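PDB 6CDB: ArsR family transcriptional regulator from Staphylococcus aureus, which probably acts as a zinc-responsive transcriptional repressor, a DNA-binding protein of the ArsR family that binds zinc between its two subunits. Local coordinates for residues 23-26 against 27-30; 71-74 against 75-78; 95-98 against 99-102. The protein carries 1 engineered substitution. All blocks are in the same frame, centred on the assembly; numbering follows the deposited sequence.

Contact 1 (23-26 against 27-30); sequences LGDY and NRIR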
loop_
_atom_site.group_PDB
_atom_site.type_symbol
_atom_site.label_atom_id
_atom_site.label_comp_id
_atom_site.label_asym_id
_atom_site.label_seq_id
_atom_site.Cartn_x
_atom_site.Cartn_y
_atom_site.Cartn_z
ATOM N N LEU A 23 -2.081 -5.685 -3.473
ATOM C CA LEU A 23 -0.800 -5.850 -2.803
ATOM C C LEU A 23 -0.920 -6.560 -1.464
ATOM O O LEU A 23 0.107 -6.835 -0.841
ATOM C CB LEU A 23 -0.122 -4.487 -2.600
ATOM C CG LEU A 23 0.354 -3.740 -3.843
ATOM C CD1 LEU A 23 0.721 -2.321 -3.468
ATOM C CD2 LEU A 23 1.559 -4.462 -4.468
ATOM N N GLY A 24 -2.133 -6.827 -0.978
ATOM C CA GLY A 24 -2.274 -7.547 0.273
ATOM C C GLY A 24 -2.087 -9.046 0.069
ATOM O O GLY A 24 -2.979 -9.837 0.370
ATOM N N ASP A 25 -0.930 -9.446 -0.442
ATOM C CA ASP A 25 -0.673 -10.836 -0.823
ATOM C C ASP A 25 0.820 -11.081 -0.674
ATOM O O ASP A 25 1.614 -10.389 -1.317
ATOM C CB ASP A 25 -1.141 -11.094 -2.262
ATOM C CG ASP A 25 -0.894 -12.529 -2.726
ATOM O OD1 ASP A 25 -1.873 -13.251 -2.992
ATOM O OD2 ASP A 25 0.272 -12.933 -2.850
ATOM N N TYR A 26 1.196 -12.060 0.160
ATOM C CA TYR A 26 2.605 -12.252 0.517
ATOM C C TYR A 26 3.478 -12.483 -0.710
ATOM O O TYR A 26 4.558 -11.891 -0.842
ATOM C CB TYR A 26 2.739 -13.425 1.484
ATOM C CG TYR A 26 4.163 -13.770 1.868
ATOM C CD1 TYR A 26 4.919 -12.901 2.643
ATOM C CD2 TYR A 26 4.732 -14.977 1.486
ATOM C CE1 TYR A 26 6.205 -13.202 3.012
ATOM C CE2 TYR A 26 6.035 -15.298 1.850
ATOM C CZ TYR A 26 6.764 -14.402 2.614
ATOM O OH TYR A 26 8.048 -14.694 2.987
ATOM N N ASN A 27 3.039 -13.367 -1.604
ATOM C CA ASN A 27 3.830 -13.682 -2.786
ATOM C C ASN A 27 3.893 -12.506 -3.748
ATOM O O ASN A 27 4.927 -12.280 -4.388
ATOM C CB ASN A 27 3.266 -14.927 -3.480
ATOM C CG ASN A 27 3.714 -16.209 -2.811
ATOM O OD1 ASN A 27 4.795 -16.260 -2.219
ATOM N ND2 ASN A 27 2.881 -17.252 -2.888
ATOM N N ARG A 28 2.797 -11.756 -3.877
ATOM C CA ARG A 28 2.831 -10.551 -4.702
ATOM C C ARG A 28 3.782 -9.513 -4.122
ATOM O O ARG A 28 4.477 -8.823 -4.868
ATOM C CB ARG A 28 1.433 -9.953 -4.854
ATOM C CG ARG A 28 0.537 -10.742 -5.783
ATOM C CD ARG A 28 -0.714 -9.959 -6.155
ATOM N NE ARG A 28 -1.719 -10.898 -6.624
ATOM C CZ ARG A 28 -2.858 -11.144 -6.000
ATOM N NH1 ARG A 28 -3.184 -10.462 -4.903
ATOM N NH2 ARG A 28 -3.688 -12.053 -6.502
ATOM N N ILE A 29 3.828 -9.389 -2.795
ATOM C CA ILE A 29 4.813 -8.507 -2.177
ATOM C C ILE A 29 6.232 -9.000 -2.465
ATOM O O ILE A 29 7.146 -8.200 -2.694
ATOM C CB ILE A 29 4.536 -8.386 -0.669
ATOM C CG1 ILE A 29 3.273 -7.537 -0.435
ATOM C CG2 ILE A 29 5.736 -7.790 0.066
ATOM C CD1 ILE A 29 3.325 -6.165 -1.139
ATOM N N ARG A 30 6.438 -10.321 -2.472
ATOM C CA ARG A 30 7.778 -10.834 -2.760
ATOM C C ARG A 30 8.181 -10.541 -4.199
ATOM O O ARG A 30 9.334 -10.159 -4.477
ATOM C CB ARG A 30 7.842 -12.338 -2.475
ATOM C CG ARG A 30 7.882 -12.690 -0.995
ATOM C CD ARG A 30 8.681 -13.970 -0.799
ATOM N NE ARG A 30 7.988 -15.110 -1.378
ATOM C CZ ARG A 30 8.577 -16.186 -1.900
ATOM N NH1 ARG A 30 9.909 -16.300 -1.945
ATOM N NH2 ARG A 30 7.818 -17.151 -2.388
#

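Contact 2 (71-74 against 75-78); sequences AKRQ and GQSM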
loop_
_atom_site.group_PDB
_atom_site.type_symbol
_atom_site.label_atom_id
_atom_site.label_comp_id
_atom_site.label_asym_id
_atom_site.label_seq_id
_atom_site.Cartn_x
_atom_site.Cartn_y
_atom_site.Cartn_z
ATOM N N ALA A 71 5.900 -4.257 -18.574
ATOM C CA ALA A 71 6.771 -5.243 -19.202
ATOM C C ALA A 71 7.246 -4.759 -20.565
ATOM O O ALA A 71 6.513 -4.080 -21.287
ATOM C CB ALA A 71 6.064 -6.598 -19.343
ATOM N N LYS A 72 8.483 -5.118 -20.906
ATOM C CA LYS A 72 9.069 -4.845 -22.211
ATOM C C LYS A 72 9.665 -6.136 -22.753
ATOM O O LYS A 72 10.072 -7.010 -21.991
ATOM C CB LYS A 72 10.161 -3.758 -22.134
ATOM C CG LYS A 72 10.678 -3.304 -23.491
ATOM C CD LYS A 72 9.620 -2.523 -24.275
ATOM C CE LYS A 72 9.427 -3.078 -25.688
ATOM N NZ LYS A 72 8.402 -4.169 -25.722
ATOM N N ARG A 73 9.706 -6.265 -24.073
ATOM C CA ARG A 73 10.305 -7.442 -24.686
ATOM C C ARG A 73 11.778 -7.160 -24.966
ATOM O O ARG A 73 12.110 -6.194 -25.659
ATOM C CB ARG A 73 9.569 -7.839 -25.963
ATOM C CG ARG A 73 10.303 -8.899 -26.761
ATOM C CD ARG A 73 9.363 -9.673 -27.661
ATOM N NE ARG A 73 9.849 -11.027 -27.889
ATOM C CZ ARG A 73 9.517 -12.080 -27.144
ATOM N NH1 ARG A 73 8.689 -11.934 -26.114
ATOM N NH2 ARG A 73 10.011 -13.280 -27.429
ATOM N N GLN A 74 12.657 -7.988 -24.407
ATOM C CA GLN A 74 14.092 -7.877 -24.628
ATOM C C GLN A 74 14.621 -9.229 -25.081
ATOM O O GLN A 74 14.382 -10.250 -24.421
ATOM C CB GLN A 74 14.820 -7.406 -23.364
ATOM C CG GLN A 74 16.203 -8.035 -23.181
ATOM C CD GLN A 74 17.011 -7.360 -22.080
ATOM O OE1 GLN A 74 17.613 -6.311 -22.300
ATOM N NE2 GLN A 74 17.037 -7.964 -20.896
ATOM N N GLY A 75 15.333 -9.233 -26.207
ATOM C CA GLY A 75 15.777 -10.470 -26.819
ATOM C C GLY A 75 14.620 -11.423 -27.033
ATOM O O GLY A 75 13.769 -11.202 -27.901
ATOM N N GLN A 76 14.555 -12.469 -26.210
ATOM C CA GLN A 76 13.512 -13.476 -26.314
ATOM C C GLN A 76 12.424 -13.354 -25.250
ATOM O O GLN A 76 11.369 -13.979 -25.403
ATOM C CB GLN A 76 14.137 -14.883 -26.241
ATOM C CG GLN A 76 13.211 -16.022 -26.658
ATOM C CD GLN A 76 13.448 -17.312 -25.867
ATOM O OE1 GLN A 76 14.322 -18.118 -26.208
ATOM N NE2 GLN A 76 12.659 -17.513 -24.812
ATOM N N SER A 77 12.627 -12.567 -24.193
ATOM C CA SER A 77 11.798 -12.686 -23.000
ATOM C C SER A 77 11.109 -11.375 -22.622
ATOM O O SER A 77 11.482 -10.285 -23.074
ATOM C CB SER A 77 12.634 -13.192 -21.815
ATOM O OG SER A 77 13.945 -12.654 -21.852
ATOM N N MET A 78 10.081 -11.513 -21.779
ATOM C CA MET A 78 9.374 -10.384 -21.187
ATOM C C MET A 78 10.054 -9.993 -19.878
ATOM O O MET A 78 10.124 -10.792 -18.939
ATOM C CB MET A 78 7.903 -10.725 -20.935
ATOM C CG MET A 78 7.000 -10.635 -22.158
ATOM S SD MET A 78 7.198 -9.076 -23.052
ATOM C CE MET A 78 6.488 -9.526 -24.639
#

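Contact 3 (95-98 against 99-102); sequences IHHA and NHPK. With ZN (zinc ion), chain C.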
loop_
_atom_site.group_PDB
_atom_site.type_symbol
_atom_site.label_atom_id
_atom_site.label_comp_id
_atom_site.label_asym_id
_atom_site.label_seq_id
_atom_site.Cartn_x
_atom_site.Cartn_y
_atom_site.Cartn_z
ATOM N N ILE A 95 8.169 -0.809 3.145
ATOM C CA ILE A 95 9.136 -1.782 3.658
ATOM C C ILE A 95 9.970 -1.157 4.769
ATOM O O ILE A 95 10.150 -1.748 5.844
ATOM C CB ILE A 95 10.023 -2.313 2.515
ATOM C CG1 ILE A 95 9.197 -3.141 1.536
ATOM C CG2 ILE A 95 11.194 -3.145 3.052
ATOM C CD1 ILE A 95 9.966 -3.588 0.308
ATOM N N HIS A 96 10.460 0.069 4.540
ATOM C CA HIS A 96 11.252 0.739 5.564
ATOM C C HIS A 96 10.439 0.972 6.824
ATOM O O HIS A 96 10.949 0.805 7.939
ATOM C CB HIS A 96 11.784 2.064 5.042
ATOM C CG HIS A 96 12.512 2.861 6.075
ATOM N ND1 HIS A 96 13.833 2.629 6.398
ATOM C CD2 HIS A 96 12.108 3.890 6.859
ATOM C CE1 HIS A 96 14.208 3.476 7.339
ATOM N NE2 HIS A 96 13.182 4.254 7.635
ATOM N N HIS A 97 9.173 1.371 6.665
ATOM C CA HIS A 97 8.321 1.617 7.822
ATOM C C HIS A 97 8.089 0.335 8.617
ATOM O O HIS A 97 8.101 0.345 9.853
ATOM C CB HIS A 97 6.983 2.208 7.368
ATOM C CG HIS A 97 6.091 2.610 8.499
ATOM N ND1 HIS A 97 6.377 3.673 9.328
ATOM C CD2 HIS A 97 4.929 2.082 8.950
ATOM C CE1 HIS A 97 5.415 3.799 10.224
ATOM N NE2 HIS A 97 4.526 2.842 10.019
ATOM N N ALA A 98 7.844 -0.772 7.920
ATOM C CA ALA A 98 7.761 -2.062 8.598
ATOM C C ALA A 98 9.053 -2.375 9.337
ATOM O O ALA A 98 9.025 -2.958 10.427
ATOM C CB ALA A 98 7.450 -3.166 7.587
ATOM N N ASN A 99 10.192 -1.967 8.780
ATOM C CA ASN A 99 11.462 -2.400 9.340
ATOM C C ASN A 99 11.898 -1.577 10.544
ATOM O O ASN A 99 12.390 -2.141 11.527
ATOM C CB ASN A 99 12.538 -2.360 8.264
ATOM C CG ASN A 99 13.241 -3.675 8.125
ATOM O OD1 ASN A 99 13.214 -4.499 9.042
ATOM N ND2 ASN A 99 13.870 -3.894 6.978
ATOM N N HIS A 100 11.755 -0.253 10.492
ATOM C CA HIS A 100 12.389 0.579 11.500
ATOM C C HIS A 100 11.705 0.397 12.857
ATOM O O HIS A 100 10.553 -0.039 12.934
ATOM C CB HIS A 100 12.419 2.049 11.052
ATOM C CG HIS A 100 11.091 2.752 11.066
ATOM N ND1 HIS A 100 10.400 3.033 12.226
ATOM C CD2 HIS A 100 10.370 3.304 10.060
ATOM C CE1 HIS A 100 9.290 3.691 11.931
ATOM N NE2 HIS A 100 9.247 3.867 10.621
ATOM N N PRO A 101 12.425 0.668 13.949
ATOM C CA PRO A 101 11.855 0.445 15.282
ATOM C C PRO A 101 10.703 1.395 15.561
ATOM O O PRO A 101 10.526 2.418 14.896
ATOM C CB PRO A 101 13.029 0.720 16.230
ATOM C CG PRO A 101 14.258 0.599 15.374
ATOM C CD PRO A 101 13.838 1.082 14.021
ATOM N N LYS A 102 9.927 1.047 16.578
ATOM C CA LYS A 102 8.752 1.818 16.952
ATOM C C LYS A 102 8.833 2.248 18.414
ATOM O O LYS A 102 8.122 3.163 18.845
ATOM C CB LYS A 102 7.479 1.001 16.708
ATOM C CG LYS A 102 7.374 0.364 15.322
ATOM C CD LYS A 102 7.201 1.406 14.218
ATOM C CE LYS A 102 6.938 0.733 12.874
ATOM N NZ LYS A 102 8.051 -0.189 12.486
HETATM ZN ZN ZN C . 7.955 4.979 9.487
#

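Contact 1 (23-26 against 27-30)
D25 meets R28 at the N-cap of helix 26-37, in the turn that leads out of helix 10-23 within the winged helix-turn-helix fold of the ArsR family. An aspartate suits this place because its short carboxylate folds back on the first turn: with CG anti to the backbone N (chi1 180°), OD2 takes the amide of R28, N to OD2 3.0 Å, on the anti side of the carboxylate but tilted out of its plane. The helical bonds then begin, I29 N to D25 O at 2.8 Å and R30 N to Y26 O at 2.9 Å.

The tight part lies on the buried side. I29 lays CG1 3.3 Å from the carbonyl O of L23, while its CD1 meets L23 CB at 4.1 Å; both apolar chains also pack on F20 of the second subunit, a buried, apolar setting that suits aliphatic side chains.

The looser, partly exposed side is polar, and Y26 N there bonds to a tetraethylene glycol, probably from the crystallisation liquor. R28 brings its guanidinium across D25, and OD1 stands over one face, a long salt bridge of charge alone, since no N-H points at it; NH1 is instead bonded to A22 O. On the other flank R30 folds over the Y26 ring, whose flat face gives its aliphatic chain a surface to lie on, with CG 4.3 Å from the centroid in a CH-pi contact, while NH1 goes to L49 O. N27 steadies the same guanidinium: R30 NH2 reaches N27 OD1 at 3.2 Å, with that oxygen in the guanidinium plane.

Contact 2 (71-74 against 75-78)
Q74 and S77 face each other across the tip of the beta hairpin 69-74/77-82, the element that forms the wing of the winged helix-turn-helix fold. Backbone hydrogen bonds carry the closure. Q74 N gives to S77 O at 2.9 Å, and S77 N returns to Q74 O at the same distance. This antiparallel hydrogen-bonded pair frames a type II' turn from Q74 to S77, with G75 and Q76 at its corners. Glycine suits the first corner, where phi is positive (53°) and a CB would press against Q74 O.

Weaker CA-H...O contacts continue the ladder beside the non-hydrogen-bonded pair R73 and M78: M78 CA lies 3.5 Å from K72 O, and R73 CA stands equally far from S77 O.

Side-chain packing is confined largely to the face bearing R73 and M78. These two chains cross at about a right angle. M78 bends at chi2 (-50°), which brings its thioether back toward the first strand, with SD 3.7 Å from K72 O and CE 3.8 Å from R73 CB. The same methyl reaches the edge of the R73 guanidinium, near its plane. R73, extended from CG to NE, carries its guanidinium out to the Q76-S77 peptide, with S77 N over one face, offset toward the rim; the very close approach to Q76 O has poor geometry and is not counted as a bond. On the other face, S77 OG is 3.5 Å from Q74 O.

Behind the tip, K72 pairs with I79 by backbone hydrogen bonds, A71 packs on Y80 and Q74 on I79. Strand 69-74 is an outermost strand of the chain's sheet, while 77-82 runs between it and strand 40-41.

Contact 3 (95-98 against 99-102)
The zinc site at the C-terminal end of helix 85-99 takes two ligands from this contact, H97 ND1 and H100 NE2, the latter 2.0 Å from the metal. Spaced three residues apart, the two histidines form an HxxH pair, and D84 and H86 of the second subunit complete the site across the dimer interface. H97 is held from behind, its NE2 giving to H67 O of the second subunit.

H100 N closes the last turn on H96 O at 2.9 Å, and H100 then leaves helical geometry. Its CG sits between the backbone N and the carbonyl carbon (chi1 72°), a torsion that swings NE2 back to the metal beside H97. In the plane of that ring, ND1 gives to P101 O at 2.7 Å, which, together with the zinc on NE2, fixes the rotation of the imidazole. The H97 and H100 rings are steeply inclined, 78° between planes, while H96 sets CD2 3.7 Å from H100 CD2.

A lysine suits the tail because its long, bent chain can return to the helix end: K102 NZ bonds, nearly along the C=O axis, to H97 O at 2.7 Å, a carbonyl whose helical partner would be P101, which has no N-H.

In the fold
From the N terminus, the chain meets the three contacts in series; none nests in or crosses another. Contact 1 closes the turn between helices 10-23 and 26-37, contact 2 closes the hairpin loop between strands 69-74 and 77-82, and contact 3 ends helix 85-99 and folds the C-terminal tail against it. Contacts 1 and 2 lie on opposite sides of the chain's centre, as do contacts 2 and 3, whose centres are about 35 Å apart. Contacts 1 and 3 approach to about 6 Å between nearest atoms without touching, and both meet the second subunit, whereas the hairpin tip does not.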